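Local coordinates for ancylostoma secreted protein 2 (Necator americanus, PDB 4NUK) that is a secreted hookworm protein of the CAP (cysteine-rich secretory protein) family that binds divalent metal ions, its wider role probably lying in host-parasite interaction, at residues N57-A62 against D187-G192; A127-G132 against R144-Y149. All coordinates share one frame; numbering follows the deposited sequence.

Contact 1. Residues N57-A62 against D187-G192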
# COMPACT_ATOMS: atom_id res chain seq x y z
N ASN A 57 -15.62 -7.99 -9.49
CA ASN A 57 -14.51 -7.95 -8.56
C ASN A 57 -13.19 -7.75 -9.28
O ASN A 57 -13.12 -7.80 -10.51
CB ASN A 57 -14.46 -9.23 -7.75
CG ASN A 57 -15.49 -9.25 -6.66
OD1 ASN A 57 -16.14 -8.24 -6.39
ND2 ASN A 57 -15.63 -10.38 -6.00
N ALA A 58 -12.12 -7.50 -8.53
CA ALA A 58 -10.82 -7.41 -9.17
C ALA A 58 -10.38 -8.81 -9.51
O ALA A 58 -10.62 -9.73 -8.74
CB ALA A 58 -9.82 -6.74 -8.25
N PRO A 59 -9.72 -8.98 -10.67
CA PRO A 59 -9.22 -10.29 -11.10
C PRO A 59 -8.31 -10.94 -10.08
O PRO A 59 -7.53 -10.26 -9.40
CB PRO A 59 -8.44 -9.98 -12.39
CG PRO A 59 -8.26 -8.49 -12.41
CD PRO A 59 -9.41 -7.92 -11.65
N LYS A 60 -8.43 -12.26 -9.94
CA LYS A 60 -7.54 -13.03 -9.10
C LYS A 60 -6.11 -12.72 -9.51
O LYS A 60 -5.87 -12.34 -10.65
CB LYS A 60 -7.85 -14.52 -9.26
CG LYS A 60 -9.23 -14.93 -8.78
CD LYS A 60 -9.56 -16.36 -9.20
CE LYS A 60 -10.89 -16.84 -8.60
NZ LYS A 60 -11.65 -17.71 -9.56
N ALA A 61 -5.16 -12.87 -8.59
CA ALA A 61 -3.76 -12.64 -8.93
C ALA A 61 -2.97 -13.95 -8.95
O ALA A 61 -3.10 -14.77 -8.05
CB ALA A 61 -3.15 -11.67 -7.97
N ALA A 62 -2.14 -14.12 -9.98
CA ALA A 62 -1.36 -15.35 -10.16
C ALA A 62 -0.20 -15.50 -9.18
O ALA A 62 0.16 -16.62 -8.81
CB ALA A 62 -0.86 -15.45 -11.60
N ASP A 187 1.71 -3.68 -15.68
CA ASP A 187 0.56 -4.27 -15.01
C ASP A 187 0.70 -4.14 -13.51
O ASP A 187 1.79 -4.28 -12.97
CB ASP A 187 0.41 -5.74 -15.39
CG ASP A 187 0.17 -5.93 -16.86
OD1 ASP A 187 -0.10 -4.93 -17.55
OD2 ASP A 187 0.23 -7.08 -17.34
N ILE A 188 -0.41 -3.89 -12.82
CA ILE A 188 -0.41 -3.87 -11.37
C ILE A 188 -0.03 -5.27 -10.89
O ILE A 188 0.88 -5.44 -10.08
CB ILE A 188 -1.78 -3.51 -10.82
CG1 ILE A 188 -2.26 -2.18 -11.43
CG2 ILE A 188 -1.75 -3.43 -9.33
CD1 ILE A 188 -3.77 -1.99 -11.34
N TYR A 189 -0.71 -6.28 -11.40
CA TYR A 189 -0.33 -7.66 -11.12
C TYR A 189 -0.69 -8.61 -12.28
O TYR A 189 -1.54 -8.31 -13.13
CB TYR A 189 -0.89 -8.14 -9.77
CG TYR A 189 -2.39 -8.00 -9.61
CD1 TYR A 189 -3.23 -9.03 -9.99
CD2 TYR A 189 -2.95 -6.87 -9.05
CE1 TYR A 189 -4.60 -8.92 -9.84
CE2 TYR A 189 -4.32 -6.75 -8.91
CZ TYR A 189 -5.14 -7.78 -9.31
OH TYR A 189 -6.51 -7.69 -9.18
N GLU A 190 -0.00 -9.75 -12.33
CA GLU A 190 -0.30 -10.80 -13.30
C GLU A 190 -1.60 -11.48 -12.89
O GLU A 190 -1.76 -11.90 -11.75
CB GLU A 190 0.84 -11.82 -13.35
CG GLU A 190 0.46 -13.14 -13.97
CD GLU A 190 1.43 -13.58 -15.07
OE1 GLU A 190 2.64 -13.75 -14.77
OE2 GLU A 190 0.97 -13.76 -16.24
N LYS A 191 -2.53 -11.56 -13.83
CA LYS A 191 -3.82 -12.17 -13.54
C LYS A 191 -3.77 -13.70 -13.64
O LYS A 191 -2.99 -14.26 -14.41
CB LYS A 191 -4.91 -11.59 -14.45
CG LYS A 191 -5.34 -10.19 -14.06
CD LYS A 191 -5.68 -9.34 -15.29
CE LYS A 191 -6.61 -10.07 -16.23
NZ LYS A 191 -7.02 -9.21 -17.35
N GLY A 192 -4.59 -14.36 -12.84
CA GLY A 192 -4.68 -15.80 -12.86
C GLY A 192 -5.09 -16.34 -11.51
O GLY A 192 -5.32 -15.58 -10.57
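Tyr-189 reaches across to the chain at Pro-59 and fixes its hydroxyl there: OH donates to Pro-59 O at 2.8 Å, with a C=O...O angle of 142° and the donor lying in the carbonyl plane on a lone pair. The ring gets there from an unfavourable first torsion, chi1 55°, which wedges CG between the backbone N and the carbonyl carbon; the second torsion then sets the ring plane so that Pro-59 O and Lys-60 O both lie at its edge. Ala-61 CB meets the same ring obliquely, 3.3 Å from Tyr-189 CD1, while Ala-58 CB borders the hydroxyl.

Beyond the ring the backbones take over in a single bridge between Ala-61 and Lys-191. Ala-62 N is hydrogen-bonded to Glu-190 O at 2.9 Å. A second hydrogen bond, from Gly-192 N to Lys-60 O, is longer at 3.2 Å. Lys-60 O also receives a CA-H...O contact from Lys-191. The bridge ties a loop of the CAP (cysteine-rich secretory protein) family region to the later chain, away from the metal site.

The aliphatic part of Lys-191 lies obliquely across the proline ring, CG 3.5 Å from Pro-59 CB. Its bends at chi2 and chi3 carry the amine onward to Gln-133 O, a hydrogen bond outside the two segments. Glu-190 CG rests 3.6 Å from Ala-62 CB.

Both segments are loops: 57-62 links helix 28-46 to strand 64-69, whereas the loop holding 187-192 runs from strand 171-178 to strand 201-202. Val-45 of helix 28-46 touches both Ala-58 and Tyr-189, and Thr-150 of helix 147-152 meets Ile-188, placing the joined loops beside these two helices.

Contact 2. Residues A127-G132 against R144-Y149. With NI (nickel (II) ion), chain B.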
# COMPACT_ATOMS: atom_id res chain seq x y z
N ALA A 127 -13.10 0.12 -4.76
CA ALA A 127 -14.56 0.00 -4.70
C ALA A 127 -15.25 1.32 -5.08
O ALA A 127 -16.31 1.32 -5.71
CB ALA A 127 -15.03 -0.48 -3.33
N GLU A 128 -14.61 2.43 -4.73
CA GLU A 128 -15.17 3.77 -4.94
C GLU A 128 -15.02 4.28 -6.36
O GLU A 128 -15.95 4.83 -6.93
CB GLU A 128 -14.51 4.77 -3.99
CG GLU A 128 -15.18 4.86 -2.63
CD GLU A 128 -16.43 5.71 -2.68
OE1 GLU A 128 -17.43 5.35 -2.00
OE2 GLU A 128 -16.42 6.74 -3.41
N LYS A 129 -13.83 4.12 -6.92
CA LYS A 129 -13.56 4.63 -8.24
C LYS A 129 -13.54 3.53 -9.29
O LYS A 129 -13.81 3.77 -10.46
CB LYS A 129 -12.26 5.43 -8.25
CG LYS A 129 -12.31 6.66 -7.37
CD LYS A 129 -10.91 7.29 -7.22
CE LYS A 129 -10.97 8.62 -6.48
NZ LYS A 129 -9.61 9.22 -6.27
N GLY A 130 -13.22 2.31 -8.87
CA GLY A 130 -13.19 1.18 -9.79
C GLY A 130 -11.91 1.13 -10.60
O GLY A 130 -11.24 2.14 -10.75
N VAL A 131 -11.58 -0.05 -11.11
CA VAL A 131 -10.34 -0.21 -11.86
C VAL A 131 -10.58 -0.96 -13.16
O VAL A 131 -10.32 -0.44 -14.23
CB VAL A 131 -9.26 -0.93 -11.03
CG1 VAL A 131 -8.14 -1.48 -11.92
CG2 VAL A 131 -8.70 0.01 -9.99
N GLY A 132 -11.08 -2.18 -13.07
CA GLY A 132 -11.39 -2.91 -14.27
C GLY A 132 -10.60 -4.19 -14.34
O GLY A 132 -9.83 -4.50 -13.43
N ARG A 144 -8.24 7.85 -13.44
CA ARG A 144 -9.28 7.48 -12.48
C ARG A 144 -8.85 7.84 -11.07
O ARG A 144 -9.67 7.88 -10.16
CB ARG A 144 -9.57 5.98 -12.53
CG ARG A 144 -10.16 5.46 -13.83
CD ARG A 144 -10.42 3.96 -13.68
NE ARG A 144 -11.68 3.53 -14.28
CZ ARG A 144 -12.88 3.73 -13.74
NH1 ARG A 144 -12.97 4.39 -12.59
NH2 ARG A 144 -13.98 3.30 -14.34
N GLY A 145 -7.56 8.07 -10.88
CA GLY A 145 -7.04 8.41 -9.57
C GLY A 145 -7.18 7.29 -8.55
O GLY A 145 -7.62 7.52 -7.43
N VAL A 146 -6.78 6.08 -8.95
CA VAL A 146 -6.76 4.93 -8.04
C VAL A 146 -5.34 4.52 -7.68
O VAL A 146 -5.08 3.35 -7.40
CB VAL A 146 -7.45 3.70 -8.66
CG1 VAL A 146 -8.93 3.96 -8.85
CG2 VAL A 146 -6.79 3.32 -9.97
N GLY A 147 -4.42 5.49 -7.69
CA GLY A 147 -3.01 5.21 -7.56
C GLY A 147 -2.56 4.78 -6.18
O GLY A 147 -1.43 4.31 -5.98
N HIS A 148 -3.42 4.97 -5.20
CA HIS A 148 -3.06 4.55 -3.86
C HIS A 148 -3.42 3.10 -3.68
O HIS A 148 -2.69 2.35 -3.04
CB HIS A 148 -3.74 5.44 -2.82
CG HIS A 148 -3.23 6.85 -2.82
ND1 HIS A 148 -3.91 7.90 -2.25
CD2 HIS A 148 -2.09 7.38 -3.33
CE1 HIS A 148 -3.22 9.01 -2.41
NE2 HIS A 148 -2.12 8.73 -3.07
N TYR A 149 -4.56 2.72 -4.25
CA TYR A 149 -4.93 1.32 -4.30
C TYR A 149 -3.92 0.52 -5.12
O TYR A 149 -3.45 -0.52 -4.67
CB TYR A 149 -6.34 1.15 -4.90
CG TYR A 149 -6.59 -0.25 -5.40
CD1 TYR A 149 -6.91 -1.28 -4.53
CD2 TYR A 149 -6.48 -0.55 -6.75
CE1 TYR A 149 -7.12 -2.57 -4.98
CE2 TYR A 149 -6.70 -1.83 -7.23
CZ TYR A 149 -7.01 -2.84 -6.34
OH TYR A 149 -7.23 -4.11 -6.81
NI NI B . -1.02 10.20 -4.69
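Lys-129 and Arg-144 both start with CG anti to the carbonyl carbon (chi1 -63° and -65°), and each then runs toward the opposite segment. The lysine stays extended beyond CG, which carries its methylenes past Arg-144 O, CD at 3.2 Å, and delivers NZ to Gly-145 O at 2.9 Å; this donor is tilted 24° from the carbonyl plane. Arg-144 bends at chi3 instead, laying its guanidinium beside the turn at Gly-130, whose carbonyl O lies over one face of the group, 3.4 Å from NH1 but at an angle too poor for a hydrogen bond.

The two segments belong to the CAP domain, and 144-149 leads into helix 147-152, which contributes to its metal site: His-148 NE2 binds the nickel ion at 2.5 Å, with His-88 as the second protein ligand. Glu-125 OE1 accepts the backbone N-H groups of His-148 and Tyr-149, tying the start of that helix to helix 125-128.

Deeper in, Val-131 CG2 touches both Val-146 CG2 (3.8 Å) and Tyr-149 CE2 (3.9 Å). The other branch of Val-146, CG1, packs against Lys-129 CB at 3.7 Å. Asp-52 accepts the backbone N-H groups of Val-131 and Gly-132, one on each carboxylate oxygen.

How the contacts relate
Both contacts are partly buried, with exposed basic residues beside buried ones, and their centres lie about 14 Å apart. Contact 1 joins segments 125 residues apart in sequence and lies away from the metal site; contact 2 joins segments 12 residues apart, both of them between the segments of contact 1, and includes a metal ligand. Their chemistry differs accordingly: two backbone hydrogen bonds and a tyrosine hydroxyl unite the loops of 57-62 and 187-192, whereas a lysine-to-carbonyl bond and valine packing join 127-132 to 144-149. They meet directly where Ala-58 CB packs 4.0 Å from Tyr-149 OH and Pro-59 CD lies 3.9 Å from Gly-132 O.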